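Local coordinates for S-M checkpoint control protein RAD4 (Schizosaccharomyces pombe, PDB 4BU0) that acts as an essential signalling adaptor in DNA replication and the checkpoint coupling S and M phases, with its first two BRCT domains binding phosphorylated Crb2, at residues 167-170 with 171-174; 78-81 with 82-85; 19-22 with 23-27. All blocks are in the same frame, centred on the assembly; numbering follows the deposited sequence.

Overall arrangement
The chain is the N-terminal pair of BRCT domains of Rad4. Each domain has a parallel four-stranded sheet with strand order 2-1-3-4. Along the chain, contact 3 comes first, then contact 2, then contact 1. Contacts 3 and 2 lie in BRCT 1, on helices 19-31 and 74-83. Their centres are about 17 Å apart, and their nearest atoms about 6 Å. Contact 1 lies in BRCT 2 on helix 166-174, on the opposite side of the chain's centre. Its centre is about 34 Å from that of contact 2 and about 30 Å from that of contact 3. All three are local contacts along one helix each of the Crb2-binding module; contact 2 runs past its helix end.

Contact 1 (167-170 with 171-174); sequences WLWQ and SIQR
Ser171 packs tightly against Trp167, one turn earlier in the helix. Its OG donates to Trp167 O at 2.8 Å. The backbone N of Ser171 reaches the same Trp167 O at 2.9 Å, from the opposite face of the carbonyl plane. Two donors therefore grip one carbonyl oxygen. The hydroxyl is beside the backbone N of Ser171 (chi1 -69°), a rotation that lets it turn back to the preceding turn. It also lies over one face of the indole, toward the rim, with OG 3.4 Å from Trp167 NE1. That approach is not a hydrogen bond: NE1 donates to Leu178 O, while Ser171 OG has a second bond with Leu178 N. The pair thus ties the helix to the segment that follows it, and both residues are buried. Trp167 also stacks with His141.

A tryptophan followed four residues later by serine or cysteine is the signature of the last helix of BRCT domains, and Trp167 and Ser171 fit it in BRCT 2.

On another side of the helix, Leu168 and Ile172 lie side by side and point the same way. Their CD1 methyls meet at 3.8 Å, next to Ile120 and Tyr123 of helix 116-126. Trp169, partly exposed, meets Ile172 more loosely, with CE3 4.3 Å from Ile172 CD1, and its ring packs edge-to-face with Tyr123.

The solvent side carries Gln170 and Gln173. These chains also run alongside each other, with amide planes 27° apart. Gln170 CG is 3.8 Å from Gln173 NE2 in the conformer described, a contact without a hydrogen bond. The amide of Gln170 turns instead to Glu166. Near the helix end, Arg174 N bonds to Gln170 O at 3.0 Å, and in the conformer described its guanidinium reaches Ala60 O in BRCT 1.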
loop_
_atom_site.group_PDB
_atom_site.type_symbol
_atom_site.label_atom_id
_atom_site.label_comp_id
_atom_site.label_asym_id
_atom_site.label_seq_id
_atom_site.Cartn_x
_atom_site.Cartn_y
_atom_site.Cartn_z
ATOM N N TRP A 167 -5.987 6.715 11.621
ATOM C CA TRP A 167 -4.993 6.203 10.674
ATOM C C TRP A 167 -5.662 5.758 9.378
ATOM O O TRP A 167 -5.165 6.014 8.280
ATOM C CB TRP A 167 -4.234 5.012 11.291
ATOM C CG TRP A 167 -3.469 4.225 10.260
ATOM C CD1 TRP A 167 -2.247 4.537 9.728
ATOM C CD2 TRP A 167 -3.891 3.010 9.617
ATOM N NE1 TRP A 167 -1.904 3.618 8.757
ATOM C CE2 TRP A 167 -2.904 2.675 8.663
ATOM C CE3 TRP A 167 -5.020 2.179 9.758
ATOM C CZ2 TRP A 167 -3.022 1.553 7.831
ATOM C CZ3 TRP A 167 -5.136 1.061 8.945
ATOM C CH2 TRP A 167 -4.144 0.758 7.996
ATOM N N LEU A 168 -6.774 5.027 9.529
ATOM C CA LEU A 168 -7.481 4.538 8.371
ATOM C C LEU A 168 -8.083 5.668 7.553
ATOM O O LEU A 168 -7.938 5.680 6.325
ATOM C CB LEU A 168 -8.588 3.573 8.849
ATOM C CG LEU A 168 -9.480 2.989 7.731
ATOM C CD1 LEU A 168 -8.672 2.121 6.766
ATOM C CD2 LEU A 168 -10.613 2.150 8.347
ATOM N N TRP A 169 -8.730 6.603 8.219
ATOM C CA TRP A 169 -9.359 7.669 7.482
ATOM C C TRP A 169 -8.352 8.537 6.758
ATOM O O TRP A 169 -8.567 8.858 5.644
ATOM C CB TRP A 169 -10.276 8.496 8.378
ATOM C CG TRP A 169 -11.298 7.718 9.178
ATOM C CD1 TRP A 169 -11.629 7.956 10.452
ATOM C CD2 TRP A 169 -12.113 6.624 8.748
ATOM N NE1 TRP A 169 -12.578 7.070 10.865
ATOM C CE2 TRP A 169 -12.880 6.247 9.828
ATOM C CE3 TRP A 169 -12.254 5.924 7.567
ATOM C CZ2 TRP A 169 -13.766 5.202 9.757
ATOM C CZ3 TRP A 169 -13.140 4.901 7.528
ATOM C CH2 TRP A 169 -13.854 4.556 8.610
ATOM N N GLN A 170 -7.274 8.884 7.442
ATOM C CA GLN A 170 -6.289 9.729 6.764
ATOM C C GLN A 170 -5.542 8.965 5.660
ATOM O O GLN A 170 -5.157 9.588 4.670
ATOM C CB GLN A 170 -5.312 10.346 7.772
ATOM C CG GLN A 170 -6.016 11.430 8.591
ATOM C CD GLN A 170 -5.027 12.338 9.312
ATOM O OE1 GLN A 170 -3.878 12.525 8.883
ATOM N NE2 GLN A 170 -5.475 12.903 10.434
ATOM N N SER A 171 -5.298 7.636 5.831
ATOM C CA SER A 171 -4.620 6.859 4.786
ATOM C C SER A 171 -5.503 6.800 3.559
ATOM O O SER A 171 -5.022 7.012 2.443
ATOM C CB SER A 171 -4.317 5.440 5.283
ATOM O OG SER A 171 -3.311 5.455 6.287
ATOM N N ILE A 172 -6.813 6.580 3.768
ATOM C CA ILE A 172 -7.735 6.546 2.606
ATOM C C ILE A 172 -7.728 7.890 1.875
ATOM O O ILE A 172 -7.634 7.899 0.635
ATOM C CB ILE A 172 -9.143 6.133 3.037
ATOM C CG1 ILE A 172 -9.157 4.629 3.335
ATOM C CG2 ILE A 172 -10.218 6.498 1.940
ATOM C CD1 ILE A 172 -10.423 4.172 4.081
ATOM N N GLN A 173 -7.804 9.011 2.610
ATOM C CA GLN A 173 -7.881 10.264 1.862
ATOM C C GLN A 173 -6.532 10.638 1.200
ATOM O O GLN A 173 -6.576 11.331 0.160
ATOM C CB GLN A 173 -8.439 11.399 2.721
ATOM C CG GLN A 173 -7.523 11.811 3.832
ATOM C CD GLN A 173 -8.105 12.770 4.824
ATOM O OE1 GLN A 173 -9.316 12.984 4.825
ATOM N NE2 GLN A 173 -7.271 13.417 5.626
ATOM N N ARG A 174 -5.397 10.155 1.738
ATOM C CA ARG A 174 -4.061 10.402 1.207
ATOM C C ARG A 174 -3.696 9.358 0.113
ATOM O O ARG A 174 -2.634 9.479 -0.526
ATOM C CB ARG A 174 -3.061 10.381 2.383
ATOM C CG ARG A 174 -1.584 10.642 2.055
ATOM C CD ARG A 174 -1.351 11.921 1.269
ATOM N NE ARG A 174 0.072 12.180 1.057
ATOM C CZ ARG A 174 0.824 11.559 0.158
ATOM N NH1 ARG A 174 0.304 10.610 -0.612
ATOM N NH2 ARG A 174 2.106 11.872 0.030
#

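Contact 2 (78-81 with 82-85); sequences LYES and WVQG
Trp82 meets Tyr79 with the edge of its indole. Tyr79 CE1 lies near the plane of that ring, 4.0 Å from Trp82 CZ3. Seen from the tyrosine, the approach is oblique. The ring planes are 60° apart and the pair is neither a stack nor a T-shape. Trp82 CG is anti to the backbone N (chi1 179°), which swings the six-membered ring back beside the preceding turn. The indole also packs on Lys5, Pro6, Leu32 and Lys31.

Tyr79 has a closer neighbour in Val83. The CG1 methyl stands over one face of the phenol ring and makes a CH-pi contact, 3.6 Å from the ring centroid. It is offset toward the rim, and its nearest ring atom is Tyr79 CZ at 3.3 Å. Val83 CG2 sits lower, 3.3 Å from Tyr79 O. The Tyr79 hydroxyl bonds to Lys31 of helix 19-31, so the ring is held at its far end as well as over one face.

Helix 74-83 is the last helix of the BRCT 1 fold, and a Schellman motif closes it here. Gly85 has positive phi and is the first residue to leave helical geometry. Its N bonds to Trp82 O at 3.1 Å. The last regular helical bond runs from Gln84 N to Glu80 O at 3.3 Å, with a weak further bond from Gln84 N to Ser81 O.

Glu80 makes its contact on the exposed flank. Its chain bends at chi2 and brings the carboxylate along the helix to Gln84. Gln84 NE2 donates to Glu80 OE2 over a short 2.6 Å, onto the anti lone pair. The oxygen lies in the plane of the Gln84 amide, while the carboxylate is turned 77° against that amide. Gln84 CG also rests 3.2 Å from Glu80 O.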
loop_
_atom_site.group_PDB
_atom_site.type_symbol
_atom_site.label_atom_id
_atom_site.label_comp_id
_atom_site.label_asym_id
_atom_site.label_seq_id
_atom_site.Cartn_x
_atom_site.Cartn_y
_atom_site.Cartn_z
ATOM N N LEU A 78 -0.396 -1.481 -20.027
ATOM C CA LEU A 78 -0.276 -0.395 -20.993
ATOM C C LEU A 78 0.589 -0.822 -22.195
ATOM O O LEU A 78 0.222 -0.562 -23.357
ATOM C CB LEU A 78 0.365 0.812 -20.289
ATOM C CG LEU A 78 0.728 1.981 -21.191
ATOM C CD1 LEU A 78 -0.561 2.613 -21.817
ATOM C CD2 LEU A 78 1.488 3.036 -20.381
ATOM N N TYR A 79 1.712 -1.502 -21.907
ATOM C CA TYR A 79 2.574 -1.992 -22.987
ATOM C C TYR A 79 1.795 -2.908 -23.924
ATOM O O TYR A 79 1.908 -2.771 -25.146
ATOM C CB TYR A 79 3.736 -2.774 -22.376
ATOM C CG TYR A 79 4.711 -3.263 -23.416
ATOM C CD1 TYR A 79 5.727 -2.441 -23.882
ATOM C CD2 TYR A 79 4.639 -4.562 -23.909
ATOM C CE1 TYR A 79 6.651 -2.893 -24.812
ATOM C CE2 TYR A 79 5.570 -5.033 -24.831
ATOM C CZ TYR A 79 6.556 -4.186 -25.298
ATOM O OH TYR A 79 7.486 -4.648 -26.204
ATOM N N GLU A 80 0.976 -3.822 -23.354
ATOM C CA GLU A 80 0.210 -4.726 -24.203
ATOM C C GLU A 80 -0.724 -3.983 -25.150
ATOM O O GLU A 80 -0.801 -4.315 -26.338
ATOM C CB GLU A 80 -0.582 -5.689 -23.328
ATOM C CG GLU A 80 -1.105 -6.871 -24.119
ATOM C CD GLU A 80 -0.005 -7.718 -24.734
ATOM O OE1 GLU A 80 1.078 -7.869 -24.115
ATOM O OE2 GLU A 80 -0.211 -8.178 -25.876
ATOM N N SER A 81 -1.410 -2.940 -24.660
ATOM C CA SER A 81 -2.314 -2.180 -25.518
ATOM C C SER A 81 -1.543 -1.466 -26.612
ATOM O O SER A 81 -1.935 -1.499 -27.788
ATOM C CB SER A 81 -3.117 -1.168 -24.704
ATOM O OG SER A 81 -4.144 -1.802 -23.962
ATOM N N TRP A 82 -0.419 -0.858 -26.251
ATOM C CA TRP A 82 0.398 -0.114 -27.183
ATOM C C TRP A 82 1.009 -0.997 -28.287
ATOM O O TRP A 82 0.942 -0.629 -29.462
ATOM C CB TRP A 82 1.501 0.560 -26.370
ATOM C CG TRP A 82 2.448 1.359 -27.201
ATOM C CD1 TRP A 82 2.157 2.482 -27.926
ATOM C CD2 TRP A 82 3.855 1.153 -27.317
ATOM N NE1 TRP A 82 3.307 2.988 -28.488
ATOM C CE2 TRP A 82 4.365 2.198 -28.125
ATOM C CE3 TRP A 82 4.748 0.202 -26.790
ATOM C CZ2 TRP A 82 5.729 2.326 -28.402
ATOM C CZ3 TRP A 82 6.099 0.336 -27.064
ATOM C CH2 TRP A 82 6.572 1.360 -27.900
ATOM N N VAL A 83 1.572 -2.152 -27.907
ATOM C CA VAL A 83 2.234 -2.992 -28.934
ATOM C C VAL A 83 1.233 -3.663 -29.868
ATOM O O VAL A 83 1.625 -4.095 -30.968
ATOM C CB VAL A 83 3.198 -4.030 -28.354
ATOM C CG1 VAL A 83 4.383 -3.350 -27.689
ATOM C CG2 VAL A 83 2.509 -5.075 -27.446
ATOM N N GLN A 84 -0.026 -3.753 -29.447
ATOM C CA GLN A 84 -1.111 -4.306 -30.279
ATOM C C GLN A 84 -1.771 -3.237 -31.165
ATOM O O GLN A 84 -2.722 -3.561 -31.898
ATOM C CB GLN A 84 -2.175 -5.002 -29.433
ATOM C CG GLN A 84 -1.632 -6.224 -28.741
ATOM C CD GLN A 84 -2.730 -7.079 -28.174
ATOM O OE1 GLN A 84 -3.853 -7.126 -28.698
ATOM N NE2 GLN A 84 -2.378 -7.877 -27.189
ATOM N N GLY A 85 -1.255 -2.002 -31.126
ATOM C CA GLY A 85 -1.735 -0.911 -31.958
ATOM C C GLY A 85 -3.035 -0.300 -31.496
ATOM O O GLY A 85 -3.691 0.393 -32.278
#

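Contact 3 (19-22 with 23-27); sequences LKQR and TEIST
The carbonyl group of Leu19 is a flat acceptor used by Thr23 from both faces. Thr23 N comes to Leu19 O at 2.9 Å, tilted 22° from the carbonyl plane. Thr23 OG1 reaches the same oxygen at 2.8 Å from the opposite face, well above the plane. With chi1 at -58°, OG1 points away from the carbonyl carbon of Thr23 and back to the first turn of the helix. The Leu19 side chain lies across it, with Leu19 CD1 3.6 Å from Thr23 OG1.

Roughly on the other side of the helix from Leu19, Gln21 meets Ile25. Gln21 CG touches Ile25 CD1 at 3.8 Å, and Ile25 N bonds to Gln21 O at 2.9 Å. Ile25 is buried and packs on Cys14 of strand 11-15. The Arg22 guanidinium turns away from the later turn to bond with Ile17 O. Glu24 forms a salt bridge with Lys28, one turn further on.

Helix 19-31 is the crossover of the beta-alpha-beta unit from strand 11-15 to strand 35-36, the opening unit of the BRCT 1 fold.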
loop_
_atom_site.group_PDB
_atom_site.type_symbol
_atom_site.label_atom_id
_atom_site.label_comp_id
_atom_site.label_asym_id
_atom_site.label_seq_id
_atom_site.Cartn_x
_atom_site.Cartn_y
_atom_site.Cartn_z
ATOM N N LEU A 19 12.697 -9.408 -8.796
ATOM C CA LEU A 19 13.572 -9.214 -9.957
ATOM C C LEU A 19 12.922 -9.507 -11.317
ATOM O O LEU A 19 13.070 -8.690 -12.223
ATOM C CB LEU A 19 14.850 -10.069 -9.814
ATOM C CG LEU A 19 15.867 -9.966 -10.977
ATOM C CD1 LEU A 19 16.422 -8.529 -11.135
ATOM C CD2 LEU A 19 17.021 -10.937 -10.765
ATOM N N LYS A 20 12.213 -10.642 -11.475
ATOM C CA LYS A 20 11.614 -10.996 -12.762
ATOM C C LYS A 20 10.632 -9.897 -13.214
ATOM O O LYS A 20 10.723 -9.397 -14.342
ATOM C CB LYS A 20 10.911 -12.363 -12.662
ATOM C CG LYS A 20 10.266 -12.828 -13.957
ATOM C CD LYS A 20 9.548 -14.168 -13.765
ATOM C CE LYS A 20 8.846 -14.645 -15.018
ATOM N NZ LYS A 20 9.803 -15.162 -16.035
ATOM N N GLN A 21 9.735 -9.508 -12.307
ATOM C CA GLN A 21 8.734 -8.488 -12.623
ATOM C C GLN A 21 9.392 -7.113 -12.799
ATOM O O GLN A 21 8.980 -6.374 -13.703
ATOM C CB GLN A 21 7.646 -8.454 -11.540
ATOM C CG GLN A 21 6.488 -7.513 -11.847
ATOM C CD GLN A 21 5.137 -8.054 -11.446
ATOM O OE1 GLN A 21 4.970 -8.661 -10.386
ATOM N NE2 GLN A 21 4.131 -7.805 -12.273
ATOM N N ARG A 22 10.406 -6.775 -11.982
ATOM C CA ARG A 22 11.117 -5.502 -12.107
ATOM C C ARG A 22 11.810 -5.394 -13.475
ATOM O O ARG A 22 11.850 -4.317 -14.083
ATOM C CB ARG A 22 12.159 -5.378 -10.987
ATOM C CG ARG A 22 12.129 -4.098 -10.199
ATOM C CD ARG A 22 12.919 -4.242 -8.905
ATOM N NE ARG A 22 14.313 -4.644 -9.133
ATOM C CZ ARG A 22 14.912 -5.694 -8.574
ATOM N NH1 ARG A 22 14.248 -6.483 -7.738
ATOM N NH2 ARG A 22 16.181 -5.958 -8.842
ATOM N N THR A 23 12.410 -6.510 -13.953
ATOM C CA THR A 23 13.081 -6.530 -15.245
ATOM C C THR A 23 12.055 -6.326 -16.354
ATOM O O THR A 23 12.308 -5.552 -17.279
ATOM C CB THR A 23 13.846 -7.853 -15.397
ATOM O OG1 THR A 23 14.776 -7.947 -14.313
ATOM C CG2 THR A 23 14.604 -7.936 -16.712
ATOM N N GLU A 24 10.871 -6.966 -16.246
ATOM C CA GLU A 24 9.815 -6.813 -17.251
ATOM C C GLU A 24 9.365 -5.341 -17.310
ATOM O O GLU A 24 9.256 -4.749 -18.389
ATOM C CB GLU A 24 8.616 -7.713 -16.887
ATOM C CG GLU A 24 7.427 -7.516 -17.798
ATOM C CD GLU A 24 6.155 -8.224 -17.396
ATOM O OE1 GLU A 24 6.091 -8.749 -16.262
ATOM O OE2 GLU A 24 5.204 -8.214 -18.204
ATOM N N ILE A 25 9.131 -4.763 -16.127
ATOM C CA ILE A 25 8.673 -3.373 -16.021
ATOM C C ILE A 25 9.713 -2.413 -16.583
ATOM O O ILE A 25 9.342 -1.540 -17.367
ATOM C CB ILE A 25 8.324 -3.046 -14.549
ATOM C CG1 ILE A 25 6.994 -3.727 -14.167
ATOM C CG2 ILE A 25 8.272 -1.497 -14.324
ATOM C CD1 ILE A 25 6.766 -3.837 -12.619
ATOM N N SER A 26 11.003 -2.560 -16.202
ATOM C CA SER A 26 11.994 -1.620 -16.705
ATOM C C SER A 26 12.146 -1.754 -18.229
ATOM O O SER A 26 12.218 -0.731 -18.931
ATOM C CB SER A 26 13.325 -1.820 -15.993
ATOM O OG SER A 26 13.766 -3.162 -16.071
ATOM N N THR A 27 12.163 -2.998 -18.765
ATOM C CA THR A 27 12.291 -3.198 -20.205
ATOM C C THR A 27 11.100 -2.575 -20.955
ATOM O O THR A 27 11.286 -1.846 -21.917
ATOM C CB THR A 27 12.406 -4.704 -20.485
ATOM O OG1 THR A 27 13.549 -5.213 -19.770
ATOM C CG2 THR A 27 12.490 -5.022 -21.967
#